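Long-range contact in potential RNA-dependent RNA polymerase (Human picobirnavirus, PDB 5I62), which catalyses template-directed RNA synthesis from ribonucleoside triphosphates, serving both transcription and replication of the viral double-stranded RNA genome: residues M237-F248 with K393-R401. Residues are numbered along the deposited sequence; the frame is centred on the assembly and turned at random.
Sequences MEAVDRRITKMF and KQDCTYLRR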
loop_
_atom_site.group_PDB
_atom_site.type_symbol
_atom_site.label_atom_id
_atom_site.label_comp_id
_atom_site.label_asym_id
_atom_site.label_seq_id
_atom_site.Cartn_x
_atom_site.Cartn_y
_atom_site.Cartn_z
ATOM N N MET A 237 13.147 -3.641 -2.897
ATOM C CA MET A 237 13.457 -2.453 -3.681
ATOM C C MET A 237 14.656 -2.692 -4.591
ATOM O O MET A 237 14.791 -2.048 -5.639
ATOM C CB MET A 237 13.704 -1.266 -2.760
ATOM C CG MET A 237 12.471 -0.848 -1.952
ATOM S SD MET A 237 11.172 -0.124 -2.983
ATOM C CE MET A 237 10.061 -1.516 -3.213
ATOM N N GLU A 238 15.533 -3.620 -4.215
ATOM C CA GLU A 238 16.652 -3.956 -5.090
ATOM C C GLU A 238 16.177 -4.731 -6.321
ATOM O O GLU A 238 16.707 -4.542 -7.424
ATOM C CB GLU A 238 17.707 -4.730 -4.300
ATOM C CG GLU A 238 18.434 -3.877 -3.236
ATOM C CD GLU A 238 17.555 -3.512 -2.025
ATOM O OE1 GLU A 238 16.691 -4.328 -1.620
ATOM O OE2 GLU A 238 17.732 -2.398 -1.474
ATOM N N ALA A 239 15.172 -5.594 -6.159
ATOM C CA ALA A 239 14.582 -6.254 -7.326
ATOM C C ALA A 239 13.883 -5.243 -8.229
ATOM O O ALA A 239 13.900 -5.379 -9.459
ATOM C CB ALA A 239 13.608 -7.347 -6.897
ATOM N N VAL A 240 13.248 -4.230 -7.632
ATOM C CA VAL A 240 12.627 -3.168 -8.423
ATOM C C VAL A 240 13.682 -2.435 -9.231
ATOM O O VAL A 240 13.490 -2.150 -10.417
ATOM C CB VAL A 240 11.855 -2.185 -7.519
ATOM C CG1 VAL A 240 11.429 -0.946 -8.329
ATOM C CG2 VAL A 240 10.636 -2.848 -6.914
ATOM N N ASP A 241 14.790 -2.077 -8.574
ATOM C CA ASP A 241 15.861 -1.317 -9.210
ATOM C C ASP A 241 16.482 -2.098 -10.357
ATOM O O ASP A 241 16.840 -1.524 -11.389
ATOM C CB ASP A 241 16.938 -0.954 -8.185
ATOM C CG ASP A 241 16.416 -0.032 -7.079
ATOM O OD1 ASP A 241 15.284 0.491 -7.230
ATOM O OD2 ASP A 241 17.138 0.182 -6.067
ATOM N N ARG A 242 16.636 -3.407 -10.189
ATOM C CA ARG A 242 17.195 -4.194 -11.275
ATOM C C ARG A 242 16.301 -4.156 -12.498
ATOM O O ARG A 242 16.793 -4.061 -13.621
ATOM C CB ARG A 242 17.453 -5.629 -10.856
ATOM C CG ARG A 242 18.693 -5.746 -10.010
ATOM C CD ARG A 242 19.130 -7.173 -9.908
ATOM N NE ARG A 242 17.995 -8.052 -10.159
ATOM C CZ ARG A 242 17.339 -8.678 -9.183
ATOM N NH1 ARG A 242 17.700 -8.504 -7.906
ATOM N NH2 ARG A 242 16.300 -9.460 -9.484
ATOM N N ARG A 243 14.982 -4.233 -12.306
ATOM C CA ARG A 243 14.095 -4.203 -13.464
ATOM C C ARG A 243 14.018 -2.808 -14.081
ATOM O O ARG A 243 13.931 -2.677 -15.309
ATOM C CB ARG A 243 12.708 -4.718 -13.105
ATOM C CG ARG A 243 11.853 -4.949 -14.346
ATOM C CD ARG A 243 10.907 -6.110 -14.204
ATOM N NE ARG A 243 11.577 -7.366 -13.868
ATOM C CZ ARG A 243 10.930 -8.477 -13.514
ATOM N NH1 ARG A 243 9.600 -8.477 -13.461
ATOM N NH2 ARG A 243 11.602 -9.583 -13.207
ATOM N N ILE A 244 14.030 -1.753 -13.255
ATOM C CA ILE A 244 14.134 -0.390 -13.796
ATOM C C ILE A 244 15.339 -0.289 -14.726
ATOM O O ILE A 244 15.257 0.265 -15.833
ATOM C CB ILE A 244 14.250 0.654 -12.668
ATOM C CG1 ILE A 244 13.000 0.695 -11.778
ATOM C CG2 ILE A 244 14.549 2.040 -13.261
ATOM C CD1 ILE A 244 11.763 1.148 -12.490
ATOM N N THR A 245 16.486 -0.798 -14.266
ATOM C CA THR A 245 17.711 -0.781 -15.061
ATOM C C THR A 245 17.505 -1.476 -16.408
ATOM O O THR A 245 17.878 -0.943 -17.458
ATOM C CB THR A 245 18.855 -1.445 -14.282
ATOM O OG1 THR A 245 18.962 -0.889 -12.959
ATOM C CG2 THR A 245 20.185 -1.256 -15.019
ATOM N N LYS A 246 16.909 -2.669 -16.390
ATOM C CA LYS A 246 16.676 -3.413 -17.629
ATOM C C LYS A 246 15.723 -2.670 -18.552
ATOM O O LYS A 246 15.890 -2.708 -19.779
ATOM C CB LYS A 246 16.145 -4.812 -17.310
ATOM C CG LYS A 246 17.183 -5.719 -16.647
ATOM C CD LYS A 246 18.477 -5.676 -17.483
ATOM C CE LYS A 246 19.700 -6.148 -16.706
ATOM N NZ LYS A 246 19.682 -7.613 -16.411
ATOM N N MET A 247 14.739 -1.968 -17.978
ATOM C CA MET A 247 13.808 -1.182 -18.781
ATOM C C MET A 247 14.543 -0.083 -19.541
ATOM O O MET A 247 14.299 0.139 -20.739
ATOM C CB MET A 247 12.715 -0.605 -17.873
ATOM C CG MET A 247 11.640 0.194 -18.620
ATOM S SD MET A 247 10.588 1.121 -17.465
ATOM C CE MET A 247 11.793 2.318 -16.877
ATOM N N PHE A 248 15.477 0.595 -18.870
ATOM C CA PHE A 248 16.274 1.600 -19.560
ATOM C C PHE A 248 17.211 0.968 -20.589
ATOM O O PHE A 248 17.423 1.536 -21.670
ATOM C CB PHE A 248 17.055 2.436 -18.555
ATOM C CG PHE A 248 16.243 3.535 -17.942
ATOM C CD1 PHE A 248 15.761 4.571 -18.728
ATOM C CD2 PHE A 248 15.937 3.527 -16.597
ATOM C CE1 PHE A 248 14.996 5.591 -18.176
ATOM C CE2 PHE A 248 15.179 4.550 -16.034
ATOM C CZ PHE A 248 14.698 5.571 -16.827
ATOM N N LYS A 393 12.629 10.458 -21.107
ATOM C CA LYS A 393 13.474 9.446 -21.738
ATOM C C LYS A 393 14.613 8.971 -20.850
ATOM O O LYS A 393 15.169 7.902 -21.112
ATOM C CB LYS A 393 14.076 9.955 -23.055
ATOM C CG LYS A 393 13.054 10.278 -24.122
ATOM C CD LYS A 393 13.711 10.610 -25.452
ATOM C CE LYS A 393 12.666 11.157 -26.418
ATOM N NZ LYS A 393 13.235 11.465 -27.758
ATOM N N GLN A 394 14.988 9.737 -19.818
ATOM C CA GLN A 394 16.176 9.428 -19.026
ATOM C C GLN A 394 15.908 9.127 -17.559
ATOM O O GLN A 394 16.816 8.633 -16.879
ATOM C CB GLN A 394 17.202 10.572 -19.081
ATOM C CG GLN A 394 17.577 11.084 -20.480
ATOM C CD GLN A 394 16.574 12.096 -21.015
ATOM O OE1 GLN A 394 15.671 12.560 -20.288
ATOM N NE2 GLN A 394 16.724 12.454 -22.297
ATOM N N ASP A 395 14.721 9.422 -17.039
ATOM C CA ASP A 395 14.483 9.135 -15.632
ATOM C C ASP A 395 13.032 8.722 -15.425
ATOM O O ASP A 395 12.211 8.775 -16.340
ATOM C CB ASP A 395 14.905 10.330 -14.759
ATOM C CG ASP A 395 14.081 11.586 -15.018
ATOM O OD1 ASP A 395 12.839 11.511 -15.116
ATOM O OD2 ASP A 395 14.696 12.669 -15.127
ATOM N N CYS A 396 12.725 8.301 -14.197
ATOM C CA CYS A 396 11.364 7.905 -13.872
ATOM C C CYS A 396 11.185 7.963 -12.363
ATOM O O CYS A 396 12.152 8.038 -11.605
ATOM C CB CYS A 396 11.038 6.500 -14.407
ATOM S SG CYS A 396 12.060 5.190 -13.682
ATOM N N THR A 397 9.932 7.953 -11.944
ATOM C CA THR A 397 9.601 7.817 -10.535
ATOM C C THR A 397 8.668 6.634 -10.404
ATOM O O THR A 397 7.765 6.459 -11.226
ATOM C CB THR A 397 8.955 9.089 -9.969
ATOM O OG1 THR A 397 7.789 9.401 -10.742
ATOM C CG2 THR A 397 9.921 10.263 -10.045
ATOM N N TYR A 398 8.906 5.812 -9.393
ATOM C CA TYR A 398 8.129 4.604 -9.169
ATOM C C TYR A 398 8.221 4.309 -7.685
ATOM O O TYR A 398 9.325 4.300 -7.141
ATOM C CB TYR A 398 8.673 3.431 -10.001
ATOM C CG TYR A 398 7.923 2.133 -9.842
ATOM C CD1 TYR A 398 6.545 2.074 -10.027
ATOM C CD2 TYR A 398 8.589 0.958 -9.502
ATOM C CE1 TYR A 398 5.857 0.879 -9.888
ATOM C CE2 TYR A 398 7.904 -0.246 -9.363
ATOM C CZ TYR A 398 6.534 -0.273 -9.553
ATOM O OH TYR A 398 5.844 -1.465 -9.423
ATOM N N LEU A 399 7.065 4.127 -7.041
ATOM C CA LEU A 399 6.971 3.867 -5.595
ATOM C C LEU A 399 7.647 4.973 -4.791
ATOM O O LEU A 399 8.302 4.715 -3.783
ATOM C CB LEU A 399 7.558 2.499 -5.234
ATOM C CG LEU A 399 6.959 1.311 -5.996
ATOM C CD1 LEU A 399 7.592 -0.003 -5.526
ATOM C CD2 LEU A 399 5.432 1.268 -5.860
ATOM N N ARG A 400 7.491 6.214 -5.261
ATOM C CA ARG A 400 8.072 7.406 -4.642
ATOM C C ARG A 400 9.599 7.351 -4.559
ATOM O O ARG A 400 10.205 7.975 -3.679
ATOM C CB ARG A 400 7.464 7.671 -3.263
ATOM C CG ARG A 400 5.997 8.105 -3.337
ATOM C CD ARG A 400 5.463 8.467 -1.953
ATOM N NE ARG A 400 4.044 8.146 -1.782
ATOM C CZ ARG A 400 3.046 8.834 -2.330
ATOM N NH1 ARG A 400 3.300 9.891 -3.101
ATOM N NH2 ARG A 400 1.788 8.463 -2.111
ATOM N N ARG A 401 10.236 6.644 -5.497
ATOM C CA ARG A 401 11.683 6.687 -5.664
ATOM C C ARG A 401 12.024 7.180 -7.066
ATOM O O ARG A 401 11.376 6.794 -8.045
ATOM C CB ARG A 401 12.338 5.320 -5.476
ATOM C CG ARG A 401 12.671 4.953 -4.055
ATOM C CD ARG A 401 11.503 4.281 -3.447
ATOM N NE ARG A 401 11.783 3.720 -2.124
ATOM C CZ ARG A 401 10.817 3.394 -1.278
ATOM N NH1 ARG A 401 9.555 3.613 -1.635
ATOM N NH2 ARG A 401 11.100 2.871 -0.085
#
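The 237-248 segment of helix 237-250 runs roughly antiparallel to strand 395-398, their axes 148° apart and 10.6 Å at closest approach, with the backbones of Met-237, Val-240, Ile-244 and Phe-248 abreast of Leu-399, Tyr-398, Cys-396 and Gln-394. No hydrogen bond joins the two segments, and packing is largely apolar. At one end the Phe-248 ring abuts the backbone leading into the strand: Phe-248 CE1 lies 3.7 Å from Lys-393 O, which sits at the ring edge, and Phe-248 CZ 3.8 Å from Asp-395 CA. Cys-396 SG approaches the same ring obliquely in a sulfur-aromatic contact, 5.1 Å from its centroid, and also touches Ile-244 CG2. The hairpin of strands 395-398 and 401-404, joined by a type I' beta turn from Tyr-398 to Arg-401, is consistent with polymerase motif E; the helix packs on it in the palm subdomain, where Ile-244 and Tyr-398 both reach Val-362 on strand 360-363, beside the Gly-Asp-Asp turn of motif C. The Tyr-398 ring, swung away from its own backbone N (chi1 180°), turns an edge to Val-240; Val-240 CG1 lies 3.6 Å from Tyr-398 CD2. Over one ring face sits Leu-399 CG; Leu-399 CD1 in turn meets Met-237 CE at 3.7 Å. Met-237, bent at chi2 and chi3, sets SD over the centre of the Arg-401 guanidinium, 3.9 Å from Arg-401 CZ. An in-plane bond from Arg-401 NH1 to Leu-399 O (2.7 Å) partly fixes that group, folding the last turn residue back onto a carbonyl inside the turn.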